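Local coordinates for mobilization protein A (Pseudomonas aeruginosa, PDB 2NS6) that nicks one DNA strand at the plasmid origin of transfer, locally unwinding the DNA, as the relaxase of the complex that drives conjugative plasmid transfer, at residues P47-R52 with A137-R142; L62-N67 with A153-A158; A91-Q96 with A176-E181. All blocks are in the same frame, centred on the assembly; numbering follows the deposited sequence.

Contact 1: residues P47-R52 with A137-R142; sequences PEFVER and AQWFKR
The closest CA atoms of the two segments belong to Pro47 and Trp139, 8.9 Å apart: the segment 47-52 folds into a type I beta turn from Pro47 to Val50, while the other runs out of the short helix 136-139. The turn is closed by Val50 N bonding to Pro47 O at 3.0 Å, and it sets Pro47 and Phe49 against the same face of the indole. Pro47 takes the benzene half. Pro47 CB lies 3.4 Å from Trp139 CZ3 and makes a CH-pi contact, 26° off the normal of the six-membered ring. In this relaxase fold the pair packs the loop between strand 38-44 and helix 53-63 onto helix 136-139, away from the catalytic tyrosine and the metal sites. Phe49 leans toward the pyrrole half, its edge turned to that face in an offset edge-to-face pair, planes at 62°. Phe49 CE2 comes down near the root of the indole, 3.7 Å from Trp139 CB. The indole swings out to meet both because Trp139 CG stands anti to the backbone N (chi1 -178°). Trp139 NE1 is hydrogen-bonded to Tyr56 OH of helix 53-63, which probably helps to hold the ring's rotation.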
ATOM      1  N   PRO A  47       8.210  -0.226 -10.272  1.00 12.94           N
ATOM      2  CA  PRO A  47       9.246   0.106 -11.254  1.00 14.36           C
ATOM      3  C   PRO A  47       9.568  -1.097 -12.126  1.00 14.86           C
ATOM      4  O   PRO A  47       9.322  -2.249 -11.742  1.00 13.87           O
ATOM      5  CB  PRO A  47      10.427   0.554 -10.385  1.00 13.56           C
ATOM      6  CG  PRO A  47      10.230  -0.214  -9.125  1.00 13.11           C
ATOM      7  CD  PRO A  47       8.734  -0.130  -8.903  1.00 11.50           C
ATOM      8  N   GLU A  48      10.117  -0.827 -13.302  1.00 16.63           N
ATOM      9  CA  GLU A  48      10.442  -1.873 -14.267  1.00 18.82           C
ATOM     10  C   GLU A  48      11.242  -3.075 -13.746  1.00 19.08           C
ATOM     11  O   GLU A  48      11.004  -4.194 -14.185  1.00 18.80           O
ATOM     12  CB  GLU A  48      11.150  -1.242 -15.474  1.00 21.69           C
ATOM     13  CG  GLU A  48      11.641  -2.230 -16.539  1.00 27.70           C
ATOM     14  CD  GLU A  48      10.543  -3.148 -17.070  1.00 30.53           C
ATOM     15  OE1 GLU A  48       9.491  -2.643 -17.527  1.00 29.81           O
ATOM     16  OE2 GLU A  48      10.750  -4.381 -17.036  1.00 33.91           O
ATOM     17  N   PHE A  49      12.170  -2.872 -12.815  1.00 17.49           N
ATOM     18  CA  PHE A  49      12.950  -4.010 -12.329  1.00 18.18           C
ATOM     19  C   PHE A  49      12.108  -5.060 -11.589  1.00 18.86           C
ATOM     20  O   PHE A  49      12.552  -6.188 -11.388  1.00 20.33           O
ATOM     21  CB  PHE A  49      14.111  -3.530 -11.442  1.00 17.11           C
ATOM     22  CG  PHE A  49      13.710  -3.181 -10.032  1.00 18.56           C
ATOM     23  CD1 PHE A  49      13.419  -4.182  -9.109  1.00 17.73           C
ATOM     24  CD2 PHE A  49      13.628  -1.854  -9.627  1.00 18.91           C
ATOM     25  CE1 PHE A  49      13.054  -3.866  -7.801  1.00 18.95           C
ATOM     26  CE2 PHE A  49      13.264  -1.526  -8.320  1.00 17.74           C
ATOM     27  CZ  PHE A  49      12.977  -2.534  -7.407  1.00 16.62           C
ATOM     28  N   VAL A  50      10.894  -4.691 -11.196  1.00 19.21           N
ATOM     29  CA  VAL A  50       9.993  -5.590 -10.472  1.00 19.89           C
ATOM     30  C   VAL A  50       9.193  -6.525 -11.391  1.00 19.73           C
ATOM     31  O   VAL A  50       8.401  -6.057 -12.202  1.00 21.51           O
ATOM     32  CB  VAL A  50       8.984  -4.764  -9.613  1.00 20.98           C
ATOM     33  CG1 VAL A  50       7.904  -5.669  -9.037  1.00 22.55           C
ATOM     34  CG2 VAL A  50       9.726  -4.047  -8.482  1.00 20.26           C
ATOM     35  N   GLU A  51       9.395  -7.838 -11.265  1.00 17.71           N
ATOM     36  CA  GLU A  51       8.649  -8.801 -12.083  1.00 17.39           C
ATOM     37  C   GLU A  51       7.414  -9.253 -11.299  1.00 16.32           C
ATOM     38  O   GLU A  51       6.378  -9.579 -11.889  1.00 16.34           O
ATOM     39  CB  GLU A  51       9.504 -10.024 -12.439  1.00 15.75           C
ATOM     40  CG  GLU A  51      10.755  -9.731 -13.260  1.00 20.48           C
ATOM     41  CD  GLU A  51      10.460  -9.082 -14.603  1.00 22.21           C
ATOM     42  OE1 GLU A  51       9.395  -9.370 -15.185  1.00 24.24           O
ATOM     43  OE2 GLU A  51      11.308  -8.298 -15.081  1.00 27.00           O
ATOM     44  N   ARG A  52       7.548  -9.273  -9.974  1.00 15.80           N
ATOM     45  CA  ARG A  52       6.472  -9.639  -9.038  1.00 17.55           C
ATOM     46  C   ARG A  52       6.509  -8.619  -7.919  1.00 15.84           C
ATOM     47  O   ARG A  52       7.585  -8.195  -7.509  1.00 13.90           O
ATOM     48  CB  ARG A  52       6.712 -10.994  -8.367  1.00 19.59           C
ATOM     49  CG  ARG A  52       6.462 -12.197  -9.199  1.00 23.16           C
ATOM     50  CD  ARG A  52       6.705 -13.409  -8.331  1.00 22.22           C
ATOM     51  NE  ARG A  52       5.684 -13.564  -7.295  1.00 21.29           N
ATOM     52  CZ  ARG A  52       4.756 -14.515  -7.308  1.00 23.29           C
ATOM     53  NH1 ARG A  52       4.723 -15.393  -8.305  1.00 22.13           N
ATOM     54  NH2 ARG A  52       3.871 -14.598  -6.323  1.00 21.70           N
ATOM     55  N   ALA A 137      19.172  -2.788  -6.658  1.00 19.36           N
ATOM     56  CA  ALA A 137      20.222  -2.341  -5.748  1.00 21.21           C
ATOM     57  C   ALA A 137      20.430  -0.819  -5.748  1.00 22.43           C
ATOM     58  O   ALA A 137      21.099  -0.281  -4.863  1.00 21.89           O
ATOM     59  CB  ALA A 137      21.544  -3.046  -6.100  1.00 21.58           C
ATOM     60  N   GLN A 138      19.859  -0.126  -6.733  1.00 21.13           N
ATOM     61  CA  GLN A 138      20.014   1.330  -6.829  1.00 20.62           C
ATOM     62  C   GLN A 138      18.747   2.113  -6.509  1.00 19.61           C
ATOM     63  O   GLN A 138      18.801   3.307  -6.217  1.00 19.33           O
ATOM     64  CB  GLN A 138      20.469   1.719  -8.238  1.00 18.90           C
ATOM     65  CG  GLN A 138      20.734   3.209  -8.420  1.00 19.07           C
ATOM     66  CD  GLN A 138      20.930   3.592  -9.876  1.00 20.64           C
ATOM     67  OE1 GLN A 138      21.604   2.888 -10.626  1.00 20.79           O
ATOM     68  NE2 GLN A 138      20.347   4.716 -10.280  1.00 18.64           N
ATOM     69  N   TRP A 139      17.603   1.441  -6.572  1.00 19.89           N
ATOM     70  CA  TRP A 139      16.324   2.102  -6.330  1.00 17.01           C
ATOM     71  C   TRP A 139      16.189   2.811  -4.986  1.00 18.68           C
ATOM     72  O   TRP A 139      15.669   3.926  -4.925  1.00 18.63           O
ATOM     73  CB  TRP A 139      15.180   1.097  -6.511  1.00 16.43           C
ATOM     74  CG  TRP A 139      13.804   1.693  -6.336  1.00 12.16           C
ATOM     75  CD1 TRP A 139      13.092   1.777  -5.174  1.00 11.55           C
ATOM     76  CD2 TRP A 139      13.012   2.345  -7.338  1.00  9.25           C
ATOM     77  NE1 TRP A 139      11.915   2.440  -5.388  1.00 12.02           N
ATOM     78  CE2 TRP A 139      11.836   2.804  -6.705  1.00  8.76           C
ATOM     79  CE3 TRP A 139      13.184   2.592  -8.706  1.00 11.70           C
ATOM     80  CZ2 TRP A 139      10.831   3.499  -7.392  1.00  9.45           C
ATOM     81  CZ3 TRP A 139      12.183   3.287  -9.395  1.00  7.42           C
ATOM     82  CH2 TRP A 139      11.023   3.731  -8.734  1.00 10.55           C
ATOM     83  N   PHE A 140      16.666   2.180  -3.916  1.00 20.32           N
ATOM     84  CA  PHE A 140      16.542   2.748  -2.580  1.00 20.26           C
ATOM     85  C   PHE A 140      17.713   3.619  -2.107  1.00 23.17           C
ATOM     86  O   PHE A 140      17.732   4.093  -0.965  1.00 23.24           O
ATOM     87  CB  PHE A 140      16.274   1.620  -1.575  1.00 19.53           C
ATOM     88  CG  PHE A 140      15.055   0.786  -1.907  1.00 19.26           C
ATOM     89  CD1 PHE A 140      15.157  -0.338  -2.722  1.00 17.11           C
ATOM     90  CD2 PHE A 140      13.802   1.139  -1.408  1.00 17.05           C
ATOM     91  CE1 PHE A 140      14.022  -1.103  -3.031  1.00 18.62           C
ATOM     92  CE2 PHE A 140      12.664   0.385  -1.709  1.00 14.52           C
ATOM     93  CZ  PHE A 140      12.775  -0.738  -2.523  1.00 18.84           C
ATOM     94  N   LYS A 141      18.692   3.834  -2.979  1.00 22.92           N
ATOM     95  CA  LYS A 141      19.827   4.673  -2.627  1.00 23.44           C
ATOM     96  C   LYS A 141      19.313   6.099  -2.495  1.00 23.69           C
ATOM     97  O   LYS A 141      18.139   6.378  -2.777  1.00 21.25           O
ATOM     98  CB  LYS A 141      20.906   4.592  -3.714  1.00 25.21           C
ATOM     99  CG  LYS A 141      21.590   3.228  -3.809  1.00 26.02           C
ATOM    100  CD  LYS A 141      22.411   3.087  -5.090  1.00 30.03           C
ATOM    101  CE  LYS A 141      23.209   1.788  -5.098  1.00 31.75           C
ATOM    102  NZ  LYS A 141      23.243   1.157  -6.461  1.00 33.65           N
ATOM    103  N   ARG A 142      20.188   6.997  -2.052  1.00 23.01           N
ATOM    104  CA  ARG A 142      19.831   8.397  -1.889  1.00 24.19           C
ATOM    105  C   ARG A 142      19.512   8.996  -3.246  1.00 24.22           C
ATOM    106  O   ARG A 142      20.061   8.579  -4.261  1.00 22.04           O
ATOM    107  CB  ARG A 142      20.984   9.160  -1.234  1.00 27.33           C
ATOM    108  CG  ARG A 142      21.334   8.628   0.144  1.00 31.16           C
ATOM    109  CD  ARG A 142      22.524   9.343   0.766  1.00 32.78           C
ATOM    110  NE  ARG A 142      22.937   8.691   2.009  1.00 33.77           N
ATOM    111  CZ  ARG A 142      22.173   8.590   3.094  1.00 35.22           C
ATOM    112  NH1 ARG A 142      20.946   9.099   3.103  1.00 35.32           N
ATOM    113  NH2 ARG A 142      22.632   7.971   4.172  1.00 34.74           N
TER

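Contact 2: residues L62-N67 with A153-A158; sequences LYERAN and AQKTEA
A salt bridge between Glu64 and Lys155 pins the C-terminal end of helix 53-63 to the loop that leads from helix 136-139 toward helix 164-181. Glu64 is the first residue past that helix to abandon helical backbone angles, and in the MobA relaxase fold its carboxylate reaches across to a segment with no regular secondary structure. The two side chains come at each other from opposite directions. Lys155 runs out nearly straight and then bends at its last torsion (chi4 -73°), which turns the ammonium group onto Glu64. One carboxylate oxygen does the work: Lys155 NZ donates to Glu64 OE2 at 2.8 Å, meeting it on the syn side but 28° out of the carboxylate plane. Glu64 OE1 lies 4.1 Å from Lys155 NZ, so the grip is one-pronged. Instead, Glu64 OE1 turns back to its own chain and takes a weak bond, 2.8 Å, from Arg65 N, which may help to steady the carboxylate. Positive charge gathers here as well: Arg127 makes a long, weak ion pair with Glu64 OE2 and lies close to Lys155 NZ, and Arg65 NE is 5.4 Å from Lys155 NZ, a setting that probably favours an ionised Glu64. Just beyond the lysine the loop tightens into an ST turn, in which Ala158 N bonds to Thr156 OG1 at 3.2 Å.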
ATOM      1  N   LEU A  62      16.370  -5.658   1.503  1.00 19.57           N
ATOM      2  CA  LEU A  62      17.788  -5.866   1.264  1.00 22.67           C
ATOM      3  C   LEU A  62      18.597  -4.595   1.014  1.00 24.57           C
ATOM      4  O   LEU A  62      19.812  -4.590   1.213  1.00 28.08           O
ATOM      5  CB  LEU A  62      17.965  -6.823   0.085  1.00 22.36           C
ATOM      6  CG  LEU A  62      19.399  -7.143  -0.354  1.00 24.91           C
ATOM      7  CD1 LEU A  62      20.158  -7.840   0.775  1.00 24.00           C
ATOM      8  CD2 LEU A  62      19.345  -8.026  -1.583  1.00 23.60           C
ATOM      9  N   TYR A  63      17.937  -3.515   0.597  1.00 25.31           N
ATOM     10  CA  TYR A  63      18.653  -2.276   0.297  1.00 24.04           C
ATOM     11  C   TYR A  63      18.335  -1.009   1.092  1.00 24.77           C
ATOM     12  O   TYR A  63      19.177  -0.119   1.160  1.00 24.64           O
ATOM     13  CB  TYR A  63      18.532  -1.966  -1.198  1.00 23.37           C
ATOM     14  CG  TYR A  63      19.108  -3.054  -2.085  1.00 24.91           C
ATOM     15  CD1 TYR A  63      18.292  -3.804  -2.920  1.00 23.99           C
ATOM     16  CD2 TYR A  63      20.467  -3.358  -2.052  1.00 25.24           C
ATOM     17  CE1 TYR A  63      18.813  -4.841  -3.699  1.00 26.33           C
ATOM     18  CE2 TYR A  63      20.995  -4.389  -2.824  1.00 24.83           C
ATOM     19  CZ  TYR A  63      20.163  -5.126  -3.639  1.00 22.99           C
ATOM     20  OH  TYR A  63      20.677  -6.164  -4.365  1.00 23.72           O
ATOM     21  N   GLU A  64      17.144  -0.889   1.674  1.00 25.02           N
ATOM     22  CA  GLU A  64      16.845   0.330   2.433  1.00 28.17           C
ATOM     23  C   GLU A  64      17.715   0.377   3.679  1.00 28.82           C
ATOM     24  O   GLU A  64      17.952  -0.647   4.312  1.00 30.27           O
ATOM     25  CB  GLU A  64      15.371   0.386   2.847  1.00 28.39           C
ATOM     26  CG  GLU A  64      14.606   1.548   2.226  1.00 30.46           C
ATOM     27  CD  GLU A  64      14.905   2.891   2.878  1.00 29.71           C
ATOM     28  OE1 GLU A  64      16.069   3.163   3.242  1.00 33.19           O
ATOM     29  OE2 GLU A  64      13.964   3.691   3.018  1.00 31.96           O
ATOM     30  N   ARG A  65      18.192   1.564   4.029  1.00 29.67           N
ATOM     31  CA  ARG A  65      19.038   1.705   5.208  1.00 31.58           C
ATOM     32  C   ARG A  65      18.245   1.354   6.466  1.00 31.02           C
ATOM     33  O   ARG A  65      17.018   1.472   6.489  1.00 30.31           O
ATOM     34  CB  ARG A  65      19.574   3.135   5.303  1.00 32.25           C
ATOM     35  CG  ARG A  65      18.482   4.174   5.430  1.00 34.20           C
ATOM     36  CD  ARG A  65      19.064   5.546   5.653  1.00 35.47           C
ATOM     37  NE  ARG A  65      18.038   6.526   6.007  1.00 35.61           N
ATOM     38  CZ  ARG A  65      18.312   7.772   6.369  1.00 36.37           C
ATOM     39  NH1 ARG A  65      19.578   8.177   6.421  1.00 35.42           N
ATOM     40  NH2 ARG A  65      17.332   8.611   6.675  1.00 39.11           N
ATOM     41  N   ALA A  66      18.955   0.927   7.506  1.00 31.38           N
ATOM     42  CA  ALA A  66      18.341   0.526   8.775  1.00 32.53           C
ATOM     43  C   ALA A  66      17.338   1.526   9.333  1.00 32.75           C
ATOM     44  O   ALA A  66      16.232   1.151   9.730  1.00 34.51           O
ATOM     45  CB  ALA A  66      19.433   0.255   9.813  1.00 32.15           C
ATOM     46  N   ASN A  67      17.728   2.795   9.379  1.00 33.80           N
ATOM     47  CA  ASN A  67      16.854   3.838   9.894  1.00 33.29           C
ATOM     48  C   ASN A  67      15.969   4.410   8.789  1.00 33.95           C
ATOM     49  O   ASN A  67      15.608   5.589   8.813  1.00 34.60           O
ATOM     50  CB  ASN A  67      17.685   4.954  10.533  1.00 36.55           C
ATOM     51  CG  ASN A  67      18.321   4.532  11.850  1.00 39.85           C
ATOM     52  OD1 ASN A  67      17.623   4.221  12.824  1.00 41.38           O
ATOM     53  ND2 ASN A  67      19.651   4.516  11.887  1.00 42.51           N
ATOM     54  N   ALA A 153      15.371   6.385  -6.128  1.00 17.24           N
ATOM     55  CA  ALA A 153      14.108   7.075  -6.331  1.00 16.83           C
ATOM     56  C   ALA A 153      14.008   8.087  -5.203  1.00 17.16           C
ATOM     57  O   ALA A 153      14.484   7.831  -4.094  1.00 18.26           O
ATOM     58  CB  ALA A 153      12.947   6.090  -6.265  1.00 15.65           C
ATOM     59  N   GLN A 154      13.402   9.235  -5.489  1.00 16.34           N
ATOM     60  CA  GLN A 154      13.244  10.290  -4.496  1.00 16.49           C
ATOM     61  C   GLN A 154      12.206   9.876  -3.459  1.00 18.74           C
ATOM     62  O   GLN A 154      11.220   9.211  -3.788  1.00 16.92           O
ATOM     63  CB  GLN A 154      12.812  11.595  -5.180  1.00 18.48           C
ATOM     64  CG  GLN A 154      12.530  12.756  -4.229  1.00 22.31           C
ATOM     65  CD  GLN A 154      12.210  14.061  -4.960  1.00 24.61           C
ATOM     66  OE1 GLN A 154      11.522  14.061  -5.985  1.00 26.39           O
ATOM     67  NE2 GLN A 154      12.696  15.177  -4.424  1.00 23.84           N
ATOM     68  N   LYS A 155      12.442  10.250  -2.206  1.00 17.52           N
ATOM     69  CA  LYS A 155      11.515   9.926  -1.128  1.00 20.07           C
ATOM     70  C   LYS A 155      10.431  10.994  -1.052  1.00 18.42           C
ATOM     71  O   LYS A 155      10.647  12.132  -1.462  1.00 18.64           O
ATOM     72  CB  LYS A 155      12.255   9.869   0.211  1.00 21.69           C
ATOM     73  CG  LYS A 155      13.124   8.631   0.432  1.00 22.52           C
ATOM     74  CD  LYS A 155      14.009   8.813   1.669  1.00 24.79           C
ATOM     75  CE  LYS A 155      14.724   7.523   2.084  1.00 29.25           C
ATOM     76  NZ  LYS A 155      13.814   6.500   2.703  1.00 30.01           N
ATOM     77  N   THR A 156       9.252  10.628  -0.556  1.00 20.25           N
ATOM     78  CA  THR A 156       8.186  11.608  -0.419  1.00 17.78           C
ATOM     79  C   THR A 156       7.931  11.887   1.050  1.00 19.27           C
ATOM     80  O   THR A 156       8.088  11.005   1.895  1.00 19.36           O
ATOM     81  CB  THR A 156       6.872  11.155  -1.067  1.00 16.81           C
ATOM     82  OG1 THR A 156       5.892  12.187  -0.894  1.00 14.38           O
ATOM     83  CG2 THR A 156       6.360   9.872  -0.436  1.00 16.93           C
ATOM     84  N   GLU A 157       7.545  13.120   1.353  1.00 18.43           N
ATOM     85  CA  GLU A 157       7.266  13.508   2.727  1.00 18.94           C
ATOM     86  C   GLU A 157       5.762  13.633   2.953  1.00 18.29           C
ATOM     87  O   GLU A 157       5.324  13.927   4.061  1.00 18.87           O
ATOM     88  CB  GLU A 157       7.914  14.860   3.040  1.00 19.55           C
ATOM     89  CG  GLU A 157       9.386  14.978   2.651  1.00 19.58           C
ATOM     90  CD  GLU A 157      10.248  13.933   3.301  1.00 20.39           C
ATOM     91  OE1 GLU A 157      10.214  13.817   4.543  1.00 23.00           O
ATOM     92  OE2 GLU A 157      10.972  13.222   2.569  1.00 24.87           O
ATOM     93  N   ALA A 158       4.980  13.397   1.906  1.00 16.88           N
ATOM     94  CA  ALA A 158       3.527  13.529   1.978  1.00 18.91           C
ATOM     95  C   ALA A 158       2.804  12.724   3.054  1.00 18.27           C
ATOM     96  O   ALA A 158       1.706  13.096   3.475  1.00 20.63           O
ATOM     97  CB  ALA A 158       2.916  13.218   0.608  1.00 18.77           C
TER

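Contact 3: residues A91-Q96 with A176-E181; sequences ASEFAQ and ANRALE
Glu93 and Arg178 bridge two helical segments whose backbones stand well apart, the CA atoms of this pair lying 11.4 Å from each other. Each segment keeps its own helical bonding, such as Ala95 N to Ala91 O at 2.9 Å in one and Leu180 N to Ala176 O at 2.9 Å in the other. The gap is spanned by two long side chains coming from opposite directions. Glu93 is extended beyond CG, whereas Arg178 leaves its helix with CG anti to the backbone N (chi1 -176°) and then bends twice. They form a salt bridge, but not the flat, two-pronged kind: Glu93 OE1 sits over one face of the guanidinium, the carboxylate plane standing steeply to it, at 75°. Glu93 OE1 is modelled 2.5 Å from Arg178 NH1, a doubtfully short value, while Glu93 OE2 sits 3.1 Å from the same nitrogen. OE1 is also hydrogen-bonded to His175 ND1, which ties the carboxylate to helix 164-181 at a second point. One turn on from Glu93, Gln96 joins His45 at a manganese ion. Around the bridge, Leu90 of helix 84-99 packs on Arg178 and Ala179, Phe94 meets Trp172 of helix 164-181, and Ala91 and Ala95 rest on strand 106-113.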
ATOM      1  N   ALA A  91     -11.642  -0.061  -2.625  1.00 13.10           N
ATOM      2  CA  ALA A  91     -10.290  -0.197  -2.084  1.00 14.43           C
ATOM      3  C   ALA A  91      -9.242   0.292  -3.082  1.00 14.92           C
ATOM      4  O   ALA A  91      -8.332   1.047  -2.720  1.00 13.74           O
ATOM      5  CB  ALA A  91     -10.011  -1.662  -1.714  1.00 14.18           C
ATOM      6  N   SER A  92      -9.381  -0.141  -4.336  1.00 16.57           N
ATOM      7  CA  SER A  92      -8.457   0.262  -5.396  1.00 17.29           C
ATOM      8  C   SER A  92      -8.522   1.771  -5.523  1.00 16.86           C
ATOM      9  O   SER A  92      -7.498   2.458  -5.581  1.00 17.04           O
ATOM     10  CB  SER A  92      -8.864  -0.349  -6.737  1.00 17.85           C
ATOM     11  OG  SER A  92      -8.991  -1.754  -6.649  1.00 20.07           O
ATOM     12  N   GLU A  93      -9.748   2.276  -5.571  1.00 17.46           N
ATOM     13  CA  GLU A  93      -9.983   3.703  -5.697  1.00 17.91           C
ATOM     14  C   GLU A  93      -9.281   4.472  -4.586  1.00 16.78           C
ATOM     15  O   GLU A  93      -8.603   5.469  -4.849  1.00 16.28           O
ATOM     16  CB  GLU A  93     -11.488   3.987  -5.659  1.00 22.56           C
ATOM     17  CG  GLU A  93     -11.867   5.432  -5.951  1.00 25.85           C
ATOM     18  CD  GLU A  93     -13.308   5.737  -5.565  1.00 28.33           C
ATOM     19  OE1 GLU A  93     -13.629   5.632  -4.361  1.00 31.82           O
ATOM     20  OE2 GLU A  93     -14.110   6.076  -6.453  1.00 28.70           O
ATOM     21  N   PHE A  94      -9.425   4.015  -3.345  1.00 14.13           N
ATOM     22  CA  PHE A  94      -8.793   4.723  -2.241  1.00 13.36           C
ATOM     23  C   PHE A  94      -7.257   4.590  -2.288  1.00 14.28           C
ATOM     24  O   PHE A  94      -6.544   5.525  -1.935  1.00 16.04           O
ATOM     25  CB  PHE A  94      -9.361   4.232  -0.900  1.00 13.77           C
ATOM     26  CG  PHE A  94      -8.902   5.035   0.297  1.00 14.17           C
ATOM     27  CD1 PHE A  94      -9.160   6.406   0.395  1.00 16.46           C
ATOM     28  CD2 PHE A  94      -8.209   4.416   1.326  1.00 15.24           C
ATOM     29  CE1 PHE A  94      -8.732   7.135   1.510  1.00 15.91           C
ATOM     30  CE2 PHE A  94      -7.780   5.136   2.441  1.00 17.19           C
ATOM     31  CZ  PHE A  94      -8.039   6.497   2.532  1.00 14.37           C
ATOM     32  N   ALA A  95      -6.747   3.447  -2.741  1.00 14.04           N
ATOM     33  CA  ALA A  95      -5.299   3.272  -2.837  1.00 12.99           C
ATOM     34  C   ALA A  95      -4.720   4.310  -3.804  1.00 14.28           C
ATOM     35  O   ALA A  95      -3.676   4.918  -3.544  1.00 13.22           O
ATOM     36  CB  ALA A  95      -4.965   1.866  -3.316  1.00 10.88           C
ATOM     37  N   GLN A  96      -5.400   4.497  -4.930  1.00 14.18           N
ATOM     38  CA  GLN A  96      -4.970   5.467  -5.927  1.00 15.58           C
ATOM     39  C   GLN A  96      -4.988   6.855  -5.308  1.00 16.09           C
ATOM     40  O   GLN A  96      -4.096   7.665  -5.544  1.00 17.04           O
ATOM     41  CB  GLN A  96      -5.915   5.447  -7.134  1.00 16.54           C
ATOM     42  CG  GLN A  96      -5.659   4.301  -8.067  1.00 19.09           C
ATOM     43  CD  GLN A  96      -4.185   4.206  -8.415  1.00 21.83           C
ATOM     44  OE1 GLN A  96      -3.575   5.184  -8.879  1.00 20.86           O
ATOM     45  NE2 GLN A  96      -3.599   3.043  -8.175  1.00 16.68           N
ATOM     46  N   ALA A 176     -15.857   5.867   1.098  1.00 20.68           N
ATOM     47  CA  ALA A 176     -16.811   4.828   1.482  1.00 22.98           C
ATOM     48  C   ALA A 176     -18.244   5.355   1.323  1.00 22.71           C
ATOM     49  O   ALA A 176     -19.078   4.701   0.707  1.00 23.69           O
ATOM     50  CB  ALA A 176     -16.564   4.389   2.926  1.00 22.47           C
ATOM     51  N   ASN A 177     -18.518   6.538   1.864  1.00 22.88           N
ATOM     52  CA  ASN A 177     -19.848   7.127   1.770  1.00 24.43           C
ATOM     53  C   ASN A 177     -20.309   7.232   0.319  1.00 25.25           C
ATOM     54  O   ASN A 177     -21.396   6.769  -0.036  1.00 25.24           O
ATOM     55  CB  ASN A 177     -19.855   8.512   2.421  1.00 25.35           C
ATOM     56  CG  ASN A 177     -19.690   8.444   3.929  1.00 27.36           C
ATOM     57  OD1 ASN A 177     -19.313   9.422   4.573  1.00 27.68           O
ATOM     58  ND2 ASN A 177     -19.979   7.280   4.499  1.00 28.72           N
ATOM     59  N   ARG A 178     -19.477   7.837  -0.521  1.00 25.76           N
ATOM     60  CA  ARG A 178     -19.809   7.985  -1.933  1.00 26.82           C
ATOM     61  C   ARG A 178     -20.171   6.627  -2.542  1.00 26.33           C
ATOM     62  O   ARG A 178     -21.189   6.497  -3.220  1.00 25.76           O
ATOM     63  CB  ARG A 178     -18.620   8.590  -2.690  1.00 29.45           C
ATOM     64  CG  ARG A 178     -18.901   8.862  -4.156  1.00 33.52           C
ATOM     65  CD  ARG A 178     -17.684   8.585  -5.035  1.00 37.58           C
ATOM     66  NE  ARG A 178     -17.291   7.175  -4.996  1.00 39.35           N
ATOM     67  CZ  ARG A 178     -16.429   6.654  -4.125  1.00 37.34           C
ATOM     68  NH1 ARG A 178     -16.142   5.360  -4.164  1.00 34.92           N
ATOM     69  NH2 ARG A 178     -15.838   7.428  -3.229  1.00 37.98           N
ATOM     70  N   ALA A 179     -19.342   5.618  -2.293  1.00 23.94           N
ATOM     71  CA  ALA A 179     -19.572   4.278  -2.832  1.00 24.62           C
ATOM     72  C   ALA A 179     -20.886   3.681  -2.354  1.00 25.45           C
ATOM     73  O   ALA A 179     -21.558   2.953  -3.088  1.00 24.79           O
ATOM     74  CB  ALA A 179     -18.423   3.355  -2.438  1.00 25.69           C
ATOM     75  N   LEU A 180     -21.237   3.979  -1.108  1.00 25.71           N
ATOM     76  CA  LEU A 180     -22.468   3.473  -0.517  1.00 25.58           C
ATOM     77  C   LEU A 180     -23.710   4.027  -1.203  1.00 26.10           C
ATOM     78  O   LEU A 180     -24.593   3.264  -1.593  1.00 26.05           O
ATOM     79  CB  LEU A 180     -22.509   3.805   0.976  1.00 23.45           C
ATOM     80  CG  LEU A 180     -21.698   2.861   1.864  1.00 21.86           C
ATOM     81  CD1 LEU A 180     -21.636   3.380   3.305  1.00 21.24           C
ATOM     82  CD2 LEU A 180     -22.342   1.488   1.813  1.00 18.01           C
ATOM     83  N   GLU A 181     -23.776   5.343  -1.366  1.00 28.47           N
ATOM     84  CA  GLU A 181     -24.952   5.928  -1.990  1.00 31.60           C
ATOM     85  C   GLU A 181     -25.145   5.513  -3.444  1.00 32.00           C
ATOM     86  O   GLU A 181     -26.264   5.195  -3.849  1.00 32.10           O
ATOM     87  CB  GLU A 181     -24.952   7.456  -1.870  1.00 34.00           C
ATOM     88  CG  GLU A 181     -23.888   8.180  -2.648  1.00 39.09           C
ATOM     89  CD  GLU A 181     -24.203   9.667  -2.801  1.00 43.36           C
ATOM     90  OE1 GLU A 181     -25.256   9.994  -3.404  1.00 45.37           O
ATOM     91  OE2 GLU A 181     -23.404  10.507  -2.325  1.00 43.65           O
TER

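Overall arrangement
From the N terminus, the first segments of all three contacts come in order, 47-52, 62-67 and 91-96, and their partners follow in the same order, so the three closed loops cross one another and none nests. Contact 1 joins the loop before helix 53-63 to helix 136-139; contact 2 joins the end of helix 53-63 to the loop beyond helix 136-139. They touch, through a probable hydrogen bond from Ala153 N to Trp139 O and packing of Phe140 on Glu64. Contact 3 lies on the opposite side of the chain's centre, its centre about 30 Å from that of contact 1, tying helix 84-99 to helix 164-181.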